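Exo-beta-1,4-mannosidase (Rhizomucor miehei, PDB 4LYP) hydrolyses beta-mannosides as a glycoside hydrolase family 5 exo-beta-1,4-mannosidase, probably releasing terminal mannose, and also carries out transglycosylation. Local coordinates at residues L83-R97 with G386-S398. Residues are numbered along the deposited sequence; the frame is centred on the assembly and turned at random. Where two conformers were deposited one is given.
Sequences LEIKQMAEMGINNLR and GSNFWAYGGEGRS
E84 reaches from helix 78-90 of this TIM barrel into the type II' turn G393 to G396 at the end of strand 386-394, and its OE2 takes the backbone N-H of E395 at 2.8 Å, from above the carboxylate plane. R80 forms a salt bridge with the same oxygen and Y62 bonds to OE1, so the buried carboxylate is held at both oxygens; a water joins OE1 to G393 O. One helical turn on, Q87 uses both ends of its amide: OE1 accepts from Y392 OH (2.7 Å) while NE2 donates to E395 OE2. M88 lays CG over one face of the tyrosine ring, toward the rim, a CH-pi contact with SD oblique beside it as a Met-aromatic contact; G394 N sits over the centre of the opposite face. M91 bends at chi3 (83°) to bring CE to Y392 CE1, where a Schellman motif with G92 at C' ends the helix. I93 then sets CD1 at the edge of the F389 ring. Strand 53-61 runs between strands 95-99 and 386-394, yet N95, which also bonds T144, meets N388: a water bridges their OD1 atoms, and N388 ND2 gives N95 OD1 a nearly straight 3.0 Å bond (171°), in the plane of each amide although the two are turned well apart. R97, salt-bridged to E337 and hydrogen-bonded to N237, approaches W390, which lies by a bound Tris probably marking the pocket; NH1 is 3.9 Å from CZ3 at the ring edge.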
loop_
_atom_site.group_PDB
_atom_site.type_symbol
_atom_site.label_atom_id
_atom_site.label_comp_id
_atom_site.label_asym_id
_atom_site.label_seq_id
_atom_site.Cartn_x
_atom_site.Cartn_y
_atom_site.Cartn_z
ATOM N N LEU A 83 -14.743 13.134 1.493
ATOM C CA LEU A 83 -14.003 14.318 1.883
ATOM C C LEU A 83 -12.488 14.077 1.866
ATOM O O LEU A 83 -11.726 14.922 1.432
ATOM C CB LEU A 83 -14.467 14.769 3.275
ATOM C CG LEU A 83 -13.711 15.954 3.876
ATOM C CD1 LEU A 83 -13.699 17.207 3.043
ATOM C CD2 LEU A 83 -14.185 16.195 5.315
ATOM N N GLU A 84 -12.065 12.903 2.327
ATOM C CA GLU A 84 -10.633 12.607 2.389
ATOM C C GLU A 84 -10.078 12.450 0.973
ATOM O O GLU A 84 -8.935 12.892 0.708
ATOM C CB GLU A 84 -10.433 11.345 3.196
ATOM C CG GLU A 84 -10.684 11.636 4.707
ATOM C CD GLU A 84 -10.543 10.459 5.631
ATOM O OE1 GLU A 84 -10.307 9.294 5.184
ATOM O OE2 GLU A 84 -10.595 10.712 6.855
ATOM N N ILE A 85 -10.831 11.850 0.046
ATOM C CA ILE A 85 -10.403 11.824 -1.373
ATOM C C ILE A 85 -10.268 13.227 -1.939
ATOM O O ILE A 85 -9.290 13.554 -2.595
ATOM C CB ILE A 85 -11.368 10.958 -2.267
ATOM C CG1 ILE A 85 -11.505 9.538 -1.785
ATOM C CG2 ILE A 85 -10.855 11.004 -3.698
ATOM C CD1 ILE A 85 -10.218 8.781 -1.714
ATOM N N LYS A 86 -11.283 14.068 -1.663
ATOM C CA LYS A 86 -11.212 15.480 -2.099
ATOM C C LYS A 86 -9.994 16.162 -1.490
ATOM O O LYS A 86 -9.217 16.881 -2.221
ATOM C CB LYS A 86 -12.498 16.164 -1.666
ATOM C CG LYS A 86 -12.545 17.664 -2.093
ATOM C CD LYS A 86 -13.950 18.233 -1.713
ATOM C CE LYS A 86 -14.026 19.681 -2.161
ATOM N NZ LYS A 86 -13.309 20.629 -1.303
ATOM N N GLN A 87 -9.671 15.950 -0.216
ATOM C CA GLN A 87 -8.490 16.536 0.377
ATOM C C GLN A 87 -7.227 16.086 -0.318
ATOM O O GLN A 87 -6.284 16.861 -0.586
ATOM C CB GLN A 87 -8.353 16.179 1.893
ATOM C CG GLN A 87 -9.415 16.806 2.749
ATOM C CD GLN A 87 -9.467 16.206 4.138
ATOM O OE1 GLN A 87 -8.905 15.119 4.435
ATOM N NE2 GLN A 87 -10.188 16.862 5.038
ATOM N N MET A 88 -7.157 14.788 -0.644
ATOM C CA MET A 88 -5.983 14.264 -1.320
ATOM C C MET A 88 -5.892 14.839 -2.730
ATOM O O MET A 88 -4.781 15.206 -3.175
ATOM C CB MET A 88 -6.000 12.715 -1.293
ATOM C CG MET A 88 -5.642 12.197 0.076
ATOM S SD MET A 88 -5.408 10.398 0.103
ATOM C CE MET A 88 -7.110 9.806 -0.088
ATOM N N ALA A 89 -6.983 15.023 -3.420
ATOM C CA ALA A 89 -6.960 15.647 -4.748
ATOM C C ALA A 89 -6.438 17.064 -4.629
ATOM O O ALA A 89 -5.606 17.514 -5.427
ATOM C CB ALA A 89 -8.341 15.668 -5.350
ATOM N N GLU A 90 -6.829 17.790 -3.560
ATOM C CA GLU A 90 -6.397 19.197 -3.361
ATOM C C GLU A 90 -4.907 19.239 -3.040
ATOM O O GLU A 90 -4.270 20.242 -3.351
ATOM C CB GLU A 90 -7.278 19.861 -2.278
ATOM C CG GLU A 90 -8.716 20.088 -2.873
ATOM C CD GLU A 90 -9.741 20.454 -1.835
ATOM O OE1 GLU A 90 -9.541 20.251 -0.574
ATOM O OE2 GLU A 90 -10.839 20.822 -2.296
ATOM N N MET A 91 -4.361 18.199 -2.451
ATOM C CA MET A 91 -2.935 18.156 -2.243
ATOM C C MET A 91 -2.154 17.573 -3.421
ATOM O O MET A 91 -0.934 17.350 -3.298
ATOM C CB MET A 91 -2.519 17.542 -0.922
ATOM C CG MET A 91 -2.641 16.114 -0.759
ATOM S SD MET A 91 -2.114 15.558 0.961
ATOM C CE MET A 91 -3.616 15.942 1.542
ATOM N N GLY A 92 -2.819 17.397 -4.557
ATOM C CA GLY A 92 -2.111 17.039 -5.764
ATOM C C GLY A 92 -1.956 15.537 -5.990
ATOM O O GLY A 92 -1.152 15.138 -6.847
ATOM N N ILE A 93 -2.635 14.682 -5.217
ATOM C CA ILE A 93 -2.452 13.218 -5.348
ATOM C C ILE A 93 -3.198 12.746 -6.592
ATOM O O ILE A 93 -4.385 13.051 -6.799
ATOM C CB ILE A 93 -2.880 12.525 -4.029
ATOM C CG1 ILE A 93 -1.848 12.844 -2.901
ATOM C CG2 ILE A 93 -3.256 11.067 -4.215
ATOM C CD1 ILE A 93 -2.429 12.731 -1.482
ATOM N N ASN A 94 -2.528 11.871 -7.354
ATOM C CA ASN A 94 -3.138 11.261 -8.536
ATOM C C ASN A 94 -3.259 9.730 -8.420
ATOM O O ASN A 94 -3.754 9.099 -9.376
ATOM C CB ASN A 94 -2.459 11.625 -9.845
ATOM C CG ASN A 94 -1.133 10.925 -10.041
ATOM O OD1 ASN A 94 -0.574 10.346 -9.073
ATOM N ND2 ASN A 94 -0.561 11.020 -11.220
ATOM N N ASN A 95 -2.832 9.116 -7.317
ATOM C CA ASN A 95 -2.713 7.680 -7.252
ATOM C C ASN A 95 -2.851 7.231 -5.812
ATOM O O ASN A 95 -2.186 7.776 -4.922
ATOM C CB ASN A 95 -1.308 7.235 -7.796
ATOM C CG ASN A 95 -1.113 5.731 -7.810
ATOM O OD1 ASN A 95 -0.462 5.179 -6.906
ATOM N ND2 ASN A 95 -1.670 5.059 -8.803
ATOM N N LEU A 96 -3.810 6.294 -5.578
ATOM C CA LEU A 96 -3.958 5.705 -4.233
ATOM C C LEU A 96 -3.650 4.210 -4.318
ATOM O O LEU A 96 -4.170 3.489 -5.165
ATOM C CB LEU A 96 -5.378 5.851 -3.671
ATOM C CG LEU A 96 -5.873 7.312 -3.592
ATOM C CD1 LEU A 96 -7.275 7.305 -2.999
ATOM C CD2 LEU A 96 -4.945 8.197 -2.724
ATOM N N ARG A 97 -2.771 3.778 -3.410
ATOM C CA ARG A 97 -2.561 2.337 -3.158
ATOM C C ARG A 97 -3.591 1.932 -2.122
ATOM O O ARG A 97 -3.625 2.501 -1.030
ATOM C CB ARG A 97 -1.115 2.093 -2.743
ATOM C CG ARG A 97 -0.847 0.630 -2.454
ATOM C CD ARG A 97 0.648 0.377 -2.439
ATOM N NE ARG A 97 0.966 -1.002 -2.004
ATOM C CZ ARG A 97 1.373 -1.375 -0.798
ATOM N NH1 ARG A 97 1.360 -0.527 0.221
ATOM N NH2 ARG A 97 1.712 -2.649 -0.601
ATOM N N GLY A 386 7.949 7.859 -8.894
ATOM C CA GLY A 386 7.186 8.565 -7.847
ATOM C C GLY A 386 7.095 7.688 -6.611
ATOM O O GLY A 386 7.944 6.850 -6.332
ATOM N N SER A 387 6.066 7.988 -5.786
ATOM C CA SER A 387 6.013 7.436 -4.445
ATOM C C SER A 387 4.579 7.483 -3.910
ATOM O O SER A 387 3.720 8.256 -4.404
ATOM C CB SER A 387 6.940 8.217 -3.485
ATOM O OG SER A 387 6.581 9.596 -3.450
ATOM N N ASN A 388 4.358 6.695 -2.854
ATOM C CA ASN A 388 3.085 6.724 -2.117
ATOM C C ASN A 388 3.457 6.786 -0.650
ATOM O O ASN A 388 3.906 5.776 -0.057
ATOM C CB ASN A 388 2.196 5.497 -2.352
ATOM C CG ASN A 388 1.881 5.255 -3.787
ATOM O OD1 ASN A 388 2.742 4.872 -4.577
ATOM N ND2 ASN A 388 0.599 5.460 -4.162
ATOM N N PHE A 389 3.333 7.955 0.017
ATOM C CA PHE A 389 3.614 8.006 1.450
ATOM C C PHE A 389 2.610 7.120 2.198
ATOM O O PHE A 389 1.468 6.910 1.764
ATOM C CB PHE A 389 3.597 9.449 1.972
ATOM C CG PHE A 389 2.252 10.107 1.919
ATOM C CD1 PHE A 389 1.388 10.035 3.020
ATOM C CD2 PHE A 389 1.812 10.825 0.826
ATOM C CE1 PHE A 389 0.100 10.591 3.000
ATOM C CE2 PHE A 389 0.561 11.403 0.776
ATOM C CZ PHE A 389 -0.275 11.316 1.872
ATOM N N TRP A 390 3.108 6.564 3.322
ATOM C CA TRP A 390 2.277 5.697 4.186
ATOM C C TRP A 390 2.088 6.440 5.506
ATOM O O TRP A 390 3.037 6.596 6.243
ATOM C CB TRP A 390 2.981 4.381 4.417
ATOM C CG TRP A 390 2.160 3.511 5.334
ATOM C CD1 TRP A 390 1.968 3.650 6.720
ATOM C CD2 TRP A 390 1.299 2.433 4.919
ATOM N NE1 TRP A 390 1.062 2.729 7.159
ATOM C CE2 TRP A 390 0.595 1.973 6.090
ATOM C CE3 TRP A 390 1.032 1.802 3.674
ATOM C CZ2 TRP A 390 -0.303 0.885 6.053
ATOM C CZ3 TRP A 390 0.113 0.749 3.638
ATOM C CH2 TRP A 390 -0.541 0.296 4.825
ATOM N N ALA A 391 0.852 6.951 5.751
ATOM C CA ALA A 391 -0.359 6.780 4.952
ATOM C C ALA A 391 -1.261 7.985 5.320
ATOM O O ALA A 391 -1.068 8.625 6.341
ATOM C CB ALA A 391 -1.088 5.474 5.221
ATOM N N TYR A 392 -2.262 8.236 4.495
ATOM C CA TYR A 392 -3.125 9.385 4.751
ATOM C C TYR A 392 -4.161 9.046 5.814
ATOM O O TYR A 392 -4.920 8.117 5.666
ATOM C CB TYR A 392 -3.806 9.868 3.470
ATOM C CG TYR A 392 -4.489 11.214 3.670
ATOM C CD1 TYR A 392 -3.754 12.320 4.113
ATOM C CD2 TYR A 392 -5.850 11.380 3.446
ATOM C CE1 TYR A 392 -4.358 13.529 4.288
ATOM C CE2 TYR A 392 -6.461 12.633 3.608
ATOM C CZ TYR A 392 -5.679 13.699 4.050
ATOM O OH TYR A 392 -6.249 14.935 4.278
ATOM N N GLY A 393 -4.160 9.808 6.898
ATOM C CA GLY A 393 -5.151 9.654 7.977
ATOM C C GLY A 393 -6.357 10.506 7.818
ATOM O O GLY A 393 -7.425 10.191 8.346
ATOM N N GLY A 394 -6.260 11.640 7.106
ATOM C CA GLY A 394 -7.475 12.420 6.792
ATOM C C GLY A 394 -8.068 13.021 8.048
ATOM O O GLY A 394 -7.413 13.717 8.824
ATOM N N GLU A 395 -9.367 12.780 8.215
ATOM C CA GLU A 395 -10.186 13.284 9.313
ATOM C C GLU A 395 -10.086 12.370 10.525
ATOM O O GLU A 395 -10.567 12.736 11.615
ATOM C CB GLU A 395 -11.624 13.421 8.863
ATOM C CG GLU A 395 -11.806 14.407 7.738
ATOM C CD GLU A 395 -11.528 15.827 8.188
ATOM O OE1 GLU A 395 -12.308 16.374 9.031
ATOM O OE2 GLU A 395 -10.474 16.328 7.871
ATOM N N GLY A 396 -9.552 11.161 10.396
ATOM C CA GLY A 396 -9.401 10.297 11.575
ATOM C C GLY A 396 -8.374 10.852 12.527
ATOM O O GLY A 396 -7.481 11.614 12.123
ATOM N N ARG A 397 -8.434 10.502 13.825
ATOM C CA ARG A 397 -7.461 10.936 14.797
ATOM C C ARG A 397 -7.264 9.820 15.790
ATOM O O ARG A 397 -8.268 9.136 16.188
ATOM C CB ARG A 397 -7.952 12.194 15.584
ATOM C CG ARG A 397 -8.097 13.438 14.704
ATOM C CD ARG A 397 -6.713 14.015 14.284
ATOM N NE ARG A 397 -6.849 15.284 13.536
ATOM C CZ ARG A 397 -7.187 15.387 12.241
ATOM N NH1 ARG A 397 -7.443 14.333 11.506
ATOM N NH2 ARG A 397 -7.153 16.574 11.601
ATOM N N SER A 398 -6.064 9.640 16.307
ATOM C CA SER A 398 -5.790 8.529 17.213
ATOM C C SER A 398 -6.446 8.710 18.564
ATOM O O SER A 398 -6.474 7.735 19.354
ATOM C CB SER A 398 -4.307 8.387 17.362
ATOM O OG SER A 398 -3.704 9.581 17.820
HETATM O O HOH W 1 -8.877 8.032 7.192
HETATM O O HOH W 2 1.845 3.342 -6.695
#